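Local structure of aminotransferase (Paracoccus denitrificans, 4GRX) at residues His38-Val43 with Thr418-Gly423; Lys78-Ala83 with Leu299-Phe304; Ser102-Met107 with Ile344-Ile349; Pro150-Ile155 with Tyr261-Ile266; Arg215-Thr220 with Gln252-Ile257. The protein probably transfers amino groups between amines or omega-amino acids and carbonyl acceptors through a pyridoxal phosphate cofactor, as a class III transaminase. All blocks are in the same frame, centred on the assembly; numbering follows the deposited sequence.

Interaction 1 of 5, residues His38-Val43 with Thr418-Gly423; sequences HQRGTV and TCTDLG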
# COMPACT_ATOMS: atom_id res chain seq x y z
N HIS A 38 -25.35 -11.10 -1.53
CA HIS A 38 -25.90 -12.39 -1.96
C HIS A 38 -27.30 -12.25 -2.47
O HIS A 38 -27.64 -12.76 -3.54
CB HIS A 38 -25.85 -13.41 -0.83
CG HIS A 38 -24.47 -13.95 -0.58
ND1 HIS A 38 -23.64 -14.32 -1.58
CD2 HIS A 38 -23.78 -14.19 0.61
CE1 HIS A 38 -22.48 -14.76 -1.07
NE2 HIS A 38 -22.57 -14.69 0.27
N GLN A 39 -28.12 -11.52 -1.71
CA GLN A 39 -29.51 -11.29 -2.01
C GLN A 39 -29.70 -10.34 -3.21
O GLN A 39 -30.61 -10.54 -4.01
CB GLN A 39 -30.21 -10.77 -0.74
CG GLN A 39 -31.69 -10.48 -0.84
CD GLN A 39 -32.12 -9.39 0.16
OE1 GLN A 39 -31.33 -8.52 0.54
NE2 GLN A 39 -33.39 -9.45 0.59
N ARG A 40 -28.84 -9.34 -3.35
CA ARG A 40 -29.02 -8.28 -4.37
C ARG A 40 -28.13 -8.43 -5.59
O ARG A 40 -28.47 -7.96 -6.67
CB ARG A 40 -28.78 -6.89 -3.77
CG ARG A 40 -29.79 -6.47 -2.71
CD ARG A 40 -29.34 -5.21 -1.98
NE ARG A 40 -29.37 -4.02 -2.84
CZ ARG A 40 -30.45 -3.28 -3.11
NH1 ARG A 40 -31.65 -3.58 -2.60
NH2 ARG A 40 -30.33 -2.22 -3.90
N GLY A 41 -26.99 -9.07 -5.43
CA GLY A 41 -25.98 -9.10 -6.47
C GLY A 41 -25.02 -7.93 -6.35
O GLY A 41 -25.35 -6.86 -5.82
N THR A 42 -23.80 -8.14 -6.83
CA THR A 42 -22.81 -7.11 -6.91
C THR A 42 -23.26 -6.16 -8.00
O THR A 42 -23.71 -6.59 -9.04
CB THR A 42 -21.46 -7.72 -7.31
OG1 THR A 42 -21.11 -8.75 -6.39
CG2 THR A 42 -20.38 -6.66 -7.34
N VAL A 43 -23.16 -4.86 -7.74
CA VAL A 43 -23.44 -3.85 -8.74
C VAL A 43 -22.13 -3.57 -9.46
O VAL A 43 -21.15 -3.12 -8.84
CB VAL A 43 -23.97 -2.55 -8.09
CG1 VAL A 43 -24.18 -1.46 -9.13
CG2 VAL A 43 -25.26 -2.84 -7.31
N THR A 418 -31.99 0.80 0.42
CA THR A 418 -33.09 1.62 -0.06
C THR A 418 -32.62 2.80 -0.89
O THR A 418 -33.21 3.11 -1.90
CB THR A 418 -33.99 2.09 1.09
OG1 THR A 418 -34.48 0.94 1.79
CG2 THR A 418 -35.17 2.88 0.58
N CYS A 419 -31.54 3.46 -0.47
CA CYS A 419 -30.95 4.57 -1.23
C CYS A 419 -30.52 4.14 -2.63
O CYS A 419 -30.88 4.77 -3.63
CB CYS A 419 -29.74 5.16 -0.49
SG CYS A 419 -30.18 6.46 0.69
N THR A 420 -29.74 3.06 -2.68
CA THR A 420 -29.35 2.46 -3.93
C THR A 420 -30.57 2.20 -4.82
O THR A 420 -30.53 2.49 -6.00
CB THR A 420 -28.50 1.19 -3.69
OG1 THR A 420 -27.27 1.58 -3.07
CG2 THR A 420 -28.16 0.46 -4.99
N ASP A 421 -31.66 1.69 -4.26
CA ASP A 421 -32.83 1.35 -5.07
C ASP A 421 -33.50 2.56 -5.67
O ASP A 421 -34.18 2.43 -6.67
CB ASP A 421 -33.87 0.56 -4.28
CG ASP A 421 -33.43 -0.84 -4.01
OD1 ASP A 421 -32.63 -1.38 -4.81
OD2 ASP A 421 -33.88 -1.42 -3.00
N LEU A 422 -33.27 3.72 -5.05
CA LEU A 422 -33.81 5.01 -5.51
C LEU A 422 -32.81 5.81 -6.34
O LEU A 422 -33.05 6.98 -6.66
CB LEU A 422 -34.23 5.84 -4.31
CG LEU A 422 -35.35 5.24 -3.45
CD1 LEU A 422 -35.24 5.77 -2.03
CD2 LEU A 422 -36.72 5.52 -4.07
N GLY A 423 -31.67 5.20 -6.66
CA GLY A 423 -30.65 5.85 -7.46
C GLY A 423 -29.72 6.79 -6.70
O GLY A 423 -29.25 7.77 -7.28
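R40 presents the edge of its guanidinium to the carboxylate of D421, whose CG lies in the guanidinium plane, while the methyl of T420 comes to the same group near its plane, with CG2 3.6 Å from R40 NH2. The two flat groups are turned 39° against each other, and the grip is end-on but not coplanar. R40 NH1 meets D421 OD2 at 3.1 Å from the syn side, in a fairly straight bond of 166°. R40 NH2 is the nearer nitrogen, 2.6 Å from D421 OD1, and reaches that oxygen from above the carboxylate plane, 49° out of it. A further bond from NH1 to OD1 is weak. The arginine chain is bent at its third torsion on the way to the acid.

This surface salt bridge ties the last residue of helix 34-40 to the C-terminal end of helix 411-421, which closes in a Schellman motif with G423 as its C-prime residue. At the end of the first helix, G41 takes positive phi and turns the chain into strand 43-49, where V43 pairs in parallel with a strand of the second subunit. With a leucine in place of R40, the carboxylate of D421 would probably lose its cationic mate and be left freer to turn. T420 also packs on Y61 and I425, beside the small sheet that contains strands 60-63 and 424-425.

Interaction 2 of 5, residues Lys78-Ala83 with Leu299-Phe304; sequences KGLIEA and LTAGFF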
# COMPACT_ATOMS: atom_id res chain seq x y z
N LYS A 78 -12.61 15.87 -17.55
CA LYS A 78 -11.82 15.93 -18.79
C LYS A 78 -10.36 16.33 -18.60
O LYS A 78 -9.47 15.74 -19.22
CB LYS A 78 -12.49 16.84 -19.81
CG LYS A 78 -12.11 16.54 -21.26
CD LYS A 78 -12.51 17.67 -22.21
CE LYS A 78 -11.86 17.47 -23.57
NZ LYS A 78 -11.76 18.75 -24.31
N GLY A 79 -10.12 17.34 -17.75
CA GLY A 79 -8.78 17.85 -17.51
C GLY A 79 -7.91 16.80 -16.88
O GLY A 79 -6.77 16.58 -17.30
N LEU A 80 -8.45 16.13 -15.86
CA LEU A 80 -7.75 15.03 -15.21
C LEU A 80 -7.54 13.82 -16.12
O LEU A 80 -6.48 13.18 -16.06
CB LEU A 80 -8.48 14.64 -13.93
CG LEU A 80 -8.21 15.56 -12.73
CD1 LEU A 80 -9.33 15.47 -11.71
CD2 LEU A 80 -6.87 15.27 -12.08
N ILE A 81 -8.53 13.49 -16.95
CA ILE A 81 -8.38 12.38 -17.88
C ILE A 81 -7.22 12.69 -18.82
O ILE A 81 -6.32 11.87 -19.03
CB ILE A 81 -9.68 12.07 -18.66
CG1 ILE A 81 -10.67 11.31 -17.78
CG2 ILE A 81 -9.40 11.29 -19.95
CD1 ILE A 81 -12.07 11.25 -18.34
N GLU A 82 -7.23 13.91 -19.34
CA GLU A 82 -6.25 14.36 -20.31
C GLU A 82 -4.84 14.43 -19.71
O GLU A 82 -3.87 14.09 -20.38
CB GLU A 82 -6.67 15.71 -20.92
CG GLU A 82 -6.65 15.77 -22.44
CD GLU A 82 -7.38 14.60 -23.13
OE1 GLU A 82 -8.56 14.31 -22.82
OE2 GLU A 82 -6.75 13.98 -24.02
N ALA A 83 -4.76 14.83 -18.44
CA ALA A 83 -3.48 14.86 -17.70
C ALA A 83 -2.84 13.48 -17.50
O ALA A 83 -1.63 13.31 -17.67
CB ALA A 83 -3.63 15.57 -16.36
N LEU A 299 -5.79 13.58 -3.08
CA LEU A 299 -4.49 13.96 -3.59
C LEU A 299 -4.41 13.75 -5.11
O LEU A 299 -3.84 14.56 -5.84
CB LEU A 299 -3.40 13.19 -2.84
CG LEU A 299 -1.95 13.26 -3.33
CD1 LEU A 299 -1.45 14.69 -3.45
CD2 LEU A 299 -1.05 12.43 -2.43
N THR A 300 -5.02 12.65 -5.58
CA THR A 300 -5.11 12.33 -7.01
C THR A 300 -6.56 12.31 -7.51
O THR A 300 -6.83 11.79 -8.59
CB THR A 300 -4.50 10.95 -7.32
OG1 THR A 300 -5.20 9.92 -6.59
CG2 THR A 300 -3.03 10.91 -6.98
N ALA A 301 -7.48 12.83 -6.71
CA ALA A 301 -8.91 12.74 -7.02
C ALA A 301 -9.33 11.31 -7.40
O ALA A 301 -10.14 11.10 -8.29
CB ALA A 301 -9.29 13.74 -8.12
N GLY A 302 -8.75 10.33 -6.70
CA GLY A 302 -8.99 8.91 -6.98
C GLY A 302 -8.61 8.39 -8.36
O GLY A 302 -9.06 7.33 -8.75
N PHE A 303 -7.79 9.13 -9.09
CA PHE A 303 -7.36 8.71 -10.44
C PHE A 303 -6.15 7.75 -10.42
O PHE A 303 -5.83 7.12 -11.45
CB PHE A 303 -7.03 9.93 -11.33
CG PHE A 303 -8.21 10.48 -12.12
CD1 PHE A 303 -9.41 10.83 -11.51
CD2 PHE A 303 -8.08 10.72 -13.50
CE1 PHE A 303 -10.46 11.36 -12.25
CE2 PHE A 303 -9.13 11.25 -14.24
CZ PHE A 303 -10.32 11.58 -13.62
N PHE A 304 -5.51 7.62 -9.26
CA PHE A 304 -4.26 6.86 -9.13
C PHE A 304 -3.91 6.68 -7.65
O PHE A 304 -4.04 7.64 -6.87
CB PHE A 304 -3.14 7.63 -9.84
CG PHE A 304 -1.89 6.82 -10.08
CD1 PHE A 304 -1.69 6.18 -11.28
CD2 PHE A 304 -0.91 6.72 -9.09
CE1 PHE A 304 -0.54 5.45 -11.51
CE2 PHE A 304 0.24 5.99 -9.32
CZ PHE A 304 0.43 5.36 -10.53
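The ring of F303 slides under L80, so that CB of the leucine stands over one ring face, 3.8 Å from the centroid and displaced toward the rim in a CH-pi contact. F303 closes a type I' beta turn that starts at T300, in the loop after the cofactor-bearing K297 and before strand 307-311. The turn packs on the first residues of helix 78-90. I81 crosses the ring at a slant: its CG1 is 3.9 Å from F303 CE2, while its CA lies at the ring edge, in plane. L80 holds CG anti to its own carbonyl carbon (chi1 -79°), a torsion that lets CD1 reach 4.0 Å from A301 CB while CB stays on the ring. One leucine thus touches both the corner and the end of the turn. With an alanine at F303, L80 and I81 would probably lose the surface they rest on, and a gap would open between helix and turn. All four residues are buried, and Y88 of the second subunit hydrogen-bonds to the carbonyl of F303. T300, the first residue of the turn, donates from OG1 to the carbonyl O of F304 just beyond it, at 2.6 Å, in the carbonyl plane and on a lone pair.

Interaction 3 of 5, residues Ser102-Met107 with Ile344-Ile349; sequences SDQTVM and IALKAI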
# COMPACT_ATOMS: atom_id res chain seq x y z
N SER A 102 11.68 10.30 -11.06
CA SER A 102 11.16 11.04 -12.20
C SER A 102 11.20 12.56 -11.95
O SER A 102 11.29 12.99 -10.79
CB SER A 102 9.74 10.57 -12.58
OG SER A 102 8.79 10.78 -11.55
N ASP A 103 11.19 13.35 -13.02
CA ASP A 103 11.02 14.81 -12.92
C ASP A 103 9.73 15.16 -12.18
O ASP A 103 9.67 16.11 -11.38
CB ASP A 103 11.10 15.49 -14.31
CG ASP A 103 10.20 14.83 -15.40
OD1 ASP A 103 9.54 13.78 -15.17
OD2 ASP A 103 10.17 15.38 -16.52
N GLN A 104 8.71 14.35 -12.44
CA GLN A 104 7.36 14.59 -12.00
C GLN A 104 7.28 14.48 -10.47
O GLN A 104 6.53 15.22 -9.82
CB GLN A 104 6.46 13.58 -12.69
CG GLN A 104 5.16 14.14 -13.23
CD GLN A 104 5.34 15.09 -14.40
OE1 GLN A 104 6.24 14.93 -15.22
NE2 GLN A 104 4.46 16.08 -14.47
N THR A 105 8.08 13.56 -9.91
CA THR A 105 8.26 13.39 -8.46
C THR A 105 8.85 14.67 -7.85
O THR A 105 8.25 15.28 -6.97
CB THR A 105 9.17 12.18 -8.13
OG1 THR A 105 8.94 11.10 -9.05
CG2 THR A 105 8.93 11.67 -6.70
N VAL A 106 10.01 15.07 -8.35
CA VAL A 106 10.67 16.29 -7.89
C VAL A 106 9.68 17.47 -7.90
O VAL A 106 9.73 18.34 -7.03
CB VAL A 106 11.93 16.61 -8.72
CG1 VAL A 106 12.66 17.82 -8.16
CG2 VAL A 106 12.87 15.41 -8.77
N MET A 107 8.78 17.47 -8.88
CA MET A 107 7.79 18.54 -8.99
C MET A 107 6.73 18.52 -7.88
O MET A 107 6.50 19.54 -7.21
CB MET A 107 7.14 18.53 -10.38
CG MET A 107 7.95 19.26 -11.45
SD MET A 107 7.30 18.87 -13.08
CE MET A 107 8.27 19.98 -14.11
N ILE A 344 -0.57 13.35 -11.95
CA ILE A 344 -2.01 13.41 -11.70
C ILE A 344 -2.31 14.28 -10.48
O ILE A 344 -3.25 15.09 -10.48
CB ILE A 344 -2.59 11.99 -11.53
CG1 ILE A 344 -2.61 11.27 -12.89
CG2 ILE A 344 -3.97 12.04 -10.89
CD1 ILE A 344 -3.05 9.82 -12.85
N ALA A 345 -1.49 14.11 -9.45
CA ALA A 345 -1.65 14.87 -8.23
C ALA A 345 -1.43 16.37 -8.49
O ALA A 345 -2.21 17.20 -8.02
CB ALA A 345 -0.70 14.35 -7.16
N LEU A 346 -0.41 16.71 -9.27
CA LEU A 346 -0.19 18.09 -9.66
C LEU A 346 -1.47 18.66 -10.29
O LEU A 346 -1.98 19.68 -9.84
CB LEU A 346 0.98 18.20 -10.64
CG LEU A 346 2.40 18.08 -10.08
CD1 LEU A 346 3.41 17.97 -11.22
CD2 LEU A 346 2.77 19.22 -9.15
N LYS A 347 -1.99 17.96 -11.30
CA LYS A 347 -3.25 18.33 -11.91
C LYS A 347 -4.41 18.37 -10.93
O LYS A 347 -5.22 19.30 -10.97
CB LYS A 347 -3.59 17.40 -13.07
CG LYS A 347 -4.76 17.88 -13.91
CD LYS A 347 -4.39 19.13 -14.68
CE LYS A 347 -5.64 19.83 -15.19
NZ LYS A 347 -5.30 21.12 -15.85
N ALA A 348 -4.51 17.37 -10.05
CA ALA A 348 -5.60 17.35 -9.07
C ALA A 348 -5.53 18.54 -8.10
O ALA A 348 -6.54 19.21 -7.84
CB ALA A 348 -5.64 16.03 -8.31
N ILE A 349 -4.33 18.79 -7.57
CA ILE A 349 -4.09 19.96 -6.71
C ILE A 349 -4.47 21.26 -7.45
O ILE A 349 -5.18 22.11 -6.90
CB ILE A 349 -2.63 19.97 -6.18
CG1 ILE A 349 -2.45 18.81 -5.19
CG2 ILE A 349 -2.28 21.31 -5.53
CD1 ILE A 349 -1.04 18.28 -5.06
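L346 points one methyl, CD1, between two side chains of helix 103-115: M107 CB lies 3.9 Å from it and Q104 NE2 also 3.9 Å. Its CG stands anti to its carbonyl carbon (chi1 -75°), and the side chain reaches directly across to the facing helix. The two partners use different parts of themselves. M107 starts toward L346 and offers its CB, but the thioether beyond CG runs out in an extended chain that leads away; the residue packs against W19 of the second subunit. Q104 does the reverse. Its CB leaves at a slant to the other helix, its first torsion of -136° is far from a staggered value, and a bend at chi2 (68°) brings the amide back, crossing L346 obliquely with the nitrogen beside the methyl. Since no hydrogen bond passes between the segments, the junction rests on van der Waals contact alone, and the closest CA pair, M107 and L346, is 8.0 Å apart.

The start of the first helix is fixed by polar side chains. S102 occupies the N-cap, its OG shares a hydrogen bond of 2.5 Å with T105 OG1, and T105 OG1 is also bonded to G337 O. D103 forms a salt bridge with R90, at the end of helix 78-90.

Helices 103-115 and 339-354 are thus joined side by side, with L346 touching L108 and K111 as well. Helix 78-90 adjoins both, through Q87 on Q104 and A84 on I344, and at S102 strand 100-102 pairs in parallel with a strand of the second subunit.

Interaction 4 of 5, residues Pro150-Ile155 with Tyr261-Ile266; sequences PQKRKI and YDIPMI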
# COMPACT_ATOMS: atom_id res chain seq x y z
N PRO A 150 14.95 4.09 22.57
CA PRO A 150 14.38 2.94 21.86
C PRO A 150 13.04 2.54 22.44
O PRO A 150 12.26 1.84 21.78
CB PRO A 150 15.42 1.83 22.11
CG PRO A 150 16.68 2.53 22.56
CD PRO A 150 16.19 3.74 23.30
N GLN A 151 12.76 2.97 23.66
CA GLN A 151 11.51 2.61 24.32
C GLN A 151 10.37 3.56 23.94
O GLN A 151 9.19 3.30 24.23
CB GLN A 151 11.70 2.50 25.84
CG GLN A 151 11.78 3.83 26.59
CD GLN A 151 13.09 4.58 26.42
OE1 GLN A 151 13.98 4.18 25.67
NE2 GLN A 151 13.23 5.68 27.14
N LYS A 152 10.71 4.66 23.25
CA LYS A 152 9.71 5.65 22.85
C LYS A 152 8.94 5.19 21.63
O LYS A 152 9.20 5.65 20.50
CB LYS A 152 10.36 7.01 22.59
CG LYS A 152 9.39 8.18 22.64
CD LYS A 152 10.16 9.50 22.77
CE LYS A 152 9.28 10.71 22.49
NZ LYS A 152 8.48 11.13 23.66
N ARG A 153 7.97 4.30 21.86
CA ARG A 153 7.33 3.58 20.77
C ARG A 153 5.80 3.65 20.74
O ARG A 153 5.20 3.46 19.66
CB ARG A 153 7.76 2.12 20.80
CG ARG A 153 9.23 1.93 20.53
CD ARG A 153 9.58 0.45 20.58
NE ARG A 153 8.96 -0.29 19.50
CZ ARG A 153 9.40 -0.31 18.25
NH1 ARG A 153 10.48 0.39 17.90
NH2 ARG A 153 8.77 -1.03 17.33
N LYS A 154 5.18 3.92 21.89
CA LYS A 154 3.70 3.92 21.98
C LYS A 154 3.07 4.94 21.03
O LYS A 154 3.65 5.98 20.76
CB LYS A 154 3.21 4.12 23.42
CG LYS A 154 3.55 2.96 24.35
CD LYS A 154 3.51 3.35 25.81
CE LYS A 154 4.10 2.24 26.68
NZ LYS A 154 4.32 2.66 28.10
N ILE A 155 1.87 4.63 20.53
CA ILE A 155 1.16 5.48 19.57
C ILE A 155 -0.22 5.82 20.12
O ILE A 155 -1.03 4.93 20.41
CB ILE A 155 1.03 4.80 18.17
CG1 ILE A 155 2.40 4.55 17.53
CG2 ILE A 155 0.14 5.62 17.25
CD1 ILE A 155 3.21 5.80 17.22
N TYR A 261 5.39 17.48 26.56
CA TYR A 261 5.99 16.17 26.79
C TYR A 261 6.80 15.60 25.62
O TYR A 261 7.15 14.44 25.63
CB TYR A 261 4.92 15.17 27.25
CG TYR A 261 4.25 15.56 28.56
CD1 TYR A 261 4.86 15.31 29.79
CD2 TYR A 261 3.01 16.17 28.55
CE1 TYR A 261 4.25 15.66 30.98
CE2 TYR A 261 2.38 16.54 29.73
CZ TYR A 261 3.00 16.28 30.94
OH TYR A 261 2.36 16.65 32.09
N ASP A 262 7.11 16.43 24.63
CA ASP A 262 7.87 15.98 23.46
C ASP A 262 7.24 14.76 22.77
O ASP A 262 7.90 13.73 22.57
CB ASP A 262 9.33 15.66 23.82
CG ASP A 262 10.09 16.84 24.43
OD1 ASP A 262 9.82 18.01 24.09
OD2 ASP A 262 10.99 16.55 25.25
N ILE A 263 5.96 14.89 22.41
CA ILE A 263 5.23 13.89 21.64
C ILE A 263 4.80 14.48 20.29
O ILE A 263 3.89 15.31 20.24
CB ILE A 263 4.00 13.37 22.42
CG1 ILE A 263 4.46 12.74 23.74
CG2 ILE A 263 3.18 12.39 21.56
CD1 ILE A 263 3.34 12.33 24.67
N PRO A 264 5.46 14.06 19.20
CA PRO A 264 5.12 14.48 17.85
C PRO A 264 3.62 14.38 17.56
O PRO A 264 2.96 13.39 17.90
CB PRO A 264 5.89 13.49 16.99
CG PRO A 264 7.13 13.24 17.79
CD PRO A 264 6.63 13.15 19.20
N MET A 265 3.07 15.43 16.94
CA MET A 265 1.66 15.46 16.60
C MET A 265 1.52 15.34 15.10
O MET A 265 2.03 16.17 14.34
CB MET A 265 0.99 16.74 17.12
CG MET A 265 -0.52 16.71 17.04
SD MET A 265 -1.11 17.11 15.38
CE MET A 265 -2.75 16.40 15.44
N ILE A 266 0.81 14.30 14.67
CA ILE A 266 0.65 14.01 13.26
C ILE A 266 -0.79 14.24 12.88
O ILE A 266 -1.71 13.72 13.53
CB ILE A 266 1.01 12.54 12.97
CG1 ILE A 266 2.30 12.13 13.70
CG2 ILE A 266 1.00 12.27 11.47
CD1 ILE A 266 3.56 12.68 13.09
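K152, at the centre of an inverse gamma turn, faces the end of a helix at D262, whose positive phi makes it the C-prime residue of a Schellman motif; K152 and I263 are the nearest CA pair, 9.5 Å apart. The contact is made almost wholly by the lysine side chain. CG lies anti to the backbone N (chi1 -160°) and the chain stays extended as far as CE, then bends at chi4 and sets NZ 2.9 Å from D262 O. The ammonium comes from above the carbonyl plane, 37° out of it, and not onto a lone pair. CE is also near, 3.3 Å from D262 O, while I263 CG1 lies 4.3 Å from NZ.

Two more backbone oxygens hold the same nitrogen, those of A226 and I229, so the buried charge is met by three carbonyls. The acidic group of D262 is not its mate: D262 OD2 stands 6.2 Å from K152 NZ. Around the site, H144 packs on K152 and on P264. On the helix side, Y261 turns its hydroxyl to E218.

Both segments lead into parallel strands, 154-158 and 265-268, which flank strand 229-234 in the seven-stranded mixed sheet at the core of the large domain. This sheet is the hallmark of fold type I pyridoxal phosphate enzymes, and K152 joins the chain at the entrances to all three of these neighbouring strands.

Interaction 5 of 5, residues Arg215-Thr220 with Gln252-Ile257; sequences RELEDT and QAILPI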
# COMPACT_ATOMS: atom_id res chain seq x y z
N ARG A 215 -7.27 16.71 30.20
CA ARG A 215 -6.93 16.07 31.45
C ARG A 215 -6.67 14.58 31.23
O ARG A 215 -5.70 14.03 31.75
CB ARG A 215 -8.06 16.30 32.44
CG ARG A 215 -7.77 15.97 33.89
CD ARG A 215 -8.75 16.69 34.81
NE ARG A 215 -10.15 16.39 34.52
CZ ARG A 215 -11.09 17.30 34.24
NH1 ARG A 215 -10.79 18.60 34.21
NH2 ARG A 215 -12.34 16.92 33.99
N GLU A 216 -7.54 13.93 30.46
CA GLU A 216 -7.41 12.49 30.18
C GLU A 216 -6.09 12.19 29.47
O GLU A 216 -5.46 11.16 29.74
CB GLU A 216 -8.60 11.96 29.35
CG GLU A 216 -8.41 10.54 28.82
CD GLU A 216 -9.15 10.24 27.51
OE1 GLU A 216 -8.82 10.81 26.44
OE2 GLU A 216 -10.07 9.40 27.53
N LEU A 217 -5.67 13.08 28.57
CA LEU A 217 -4.41 12.87 27.87
C LEU A 217 -3.25 12.93 28.85
O LEU A 217 -2.39 12.05 28.86
CB LEU A 217 -4.21 13.89 26.74
CG LEU A 217 -2.81 14.06 26.13
CD1 LEU A 217 -2.23 12.75 25.62
CD2 LEU A 217 -2.82 15.09 25.01
N GLU A 218 -3.24 13.97 29.69
CA GLU A 218 -2.17 14.14 30.65
C GLU A 218 -2.05 12.94 31.59
O GLU A 218 -0.93 12.52 31.92
CB GLU A 218 -2.35 15.42 31.43
CG GLU A 218 -1.08 15.84 32.16
CD GLU A 218 -0.84 17.32 32.03
OE1 GLU A 218 -1.64 17.98 31.33
OE2 GLU A 218 0.13 17.81 32.61
N ASP A 219 -3.19 12.41 32.02
CA ASP A 219 -3.24 11.22 32.84
C ASP A 219 -2.61 10.03 32.11
O ASP A 219 -1.83 9.27 32.69
CB ASP A 219 -4.68 10.89 33.23
CG ASP A 219 -5.25 11.84 34.30
OD1 ASP A 219 -4.53 12.69 34.88
OD2 ASP A 219 -6.45 11.72 34.57
N THR A 220 -2.93 9.88 30.83
CA THR A 220 -2.34 8.82 30.03
C THR A 220 -0.82 8.99 29.97
O THR A 220 -0.07 8.02 30.14
CB THR A 220 -2.94 8.81 28.62
OG1 THR A 220 -4.35 8.67 28.74
CG2 THR A 220 -2.38 7.65 27.79
N GLN A 252 -6.65 23.11 20.47
CA GLN A 252 -6.04 24.17 21.26
C GLN A 252 -5.65 23.72 22.65
O GLN A 252 -4.62 24.13 23.15
CB GLN A 252 -6.95 25.40 21.30
CG GLN A 252 -6.95 26.17 19.99
CD GLN A 252 -7.61 25.42 18.84
OE1 GLN A 252 -8.52 24.60 19.04
NE2 GLN A 252 -7.16 25.69 17.61
N ALA A 253 -6.48 22.88 23.29
CA ALA A 253 -6.12 22.30 24.59
C ALA A 253 -5.14 21.12 24.45
O ALA A 253 -4.30 20.91 25.32
CB ALA A 253 -7.36 21.85 25.34
N ILE A 254 -5.28 20.36 23.36
CA ILE A 254 -4.51 19.13 23.12
C ILE A 254 -3.05 19.36 22.75
O ILE A 254 -2.17 18.71 23.30
CB ILE A 254 -5.22 18.21 22.08
CG1 ILE A 254 -6.36 17.44 22.74
CG2 ILE A 254 -4.27 17.21 21.42
CD1 ILE A 254 -5.92 16.33 23.67
N LEU A 255 -2.78 20.29 21.83
CA LEU A 255 -1.41 20.47 21.34
C LEU A 255 -0.33 20.88 22.34
O LEU A 255 0.75 20.29 22.35
CB LEU A 255 -1.36 21.35 20.10
CG LEU A 255 -1.14 20.51 18.85
CD1 LEU A 255 -2.45 19.87 18.43
CD2 LEU A 255 -0.60 21.36 17.73
N PRO A 256 -0.61 21.90 23.19
CA PRO A 256 0.40 22.31 24.17
C PRO A 256 0.88 21.17 25.08
O PRO A 256 2.07 21.10 25.39
CB PRO A 256 -0.33 23.38 24.98
CG PRO A 256 -1.26 23.98 23.99
CD PRO A 256 -1.79 22.77 23.26
N ILE A 257 -0.04 20.29 25.48
CA ILE A 257 0.32 19.13 26.31
C ILE A 257 1.30 18.26 25.54
O ILE A 257 2.30 17.80 26.10
CB ILE A 257 -0.94 18.34 26.75
CG1 ILE A 257 -1.88 19.23 27.57
CG2 ILE A 257 -0.57 17.12 27.58
CD1 ILE A 257 -3.29 18.69 27.73
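L217 reaches between I254 and I257, one helical turn apart, and touches both with the methyl CD2. That carbon lies 3.6 Å from I254 CD1, where the two chains cross at a slant, and 4.0 Å from I257 CG2, where they slide past each other in opposite directions. E218 adds a mixed contact: OE1 sits 4.0 Å from I257 CG1, so the isoleucine's flank lies against one oxygen of the acid. L217 is placed by a first torsion that sets CG anti to the backbone N (chi1 165°), whereas I254 begins obliquely and only its end swings in.

The carboxylate of E218 takes its stronger polar partner beyond the pair of helices: OE2 is hydrogen-bonded to the hydroxyl of Y261. Farther round the same helix, E216 O accepts twice from T220, from the backbone N at 3.0 Å and from OG1 at 2.9 Å, on opposite faces of its plane. The partner helix is kinked at P256, whose nitrogen makes no bond to the preceding turn.

The axes of the two segments run nearly parallel, 22° apart with a closest approach of 10.1 Å. Helix 206-224 also meets the other helix through A214 and I221, both on I257, and its E216 and T220 side packs on L191 of strand 188-191. Helix 250-260 connects strand 229-234 to the adjacent parallel strand 265-268, a beta-alpha-beta crossover.

In the fold
From the N terminus, interaction 1 opens first and closes last: helix 34-40 meets helix 411-421 only after all the other contacts have been made, so the remaining four lie within its span. Interactions 2 and 3 open next, at helices 78-90 and 103-115, and cross, because 299-304 closes the first before 344-349 closes the second; they touch directly through L299 and A83, and both adjoin the second subunit. Interaction 4 falls inside both and encloses interaction 5. These two share the run from helix 250-260 into strand 265-268, about 14 Å apart between centres, on the far side of the chain from interaction 1.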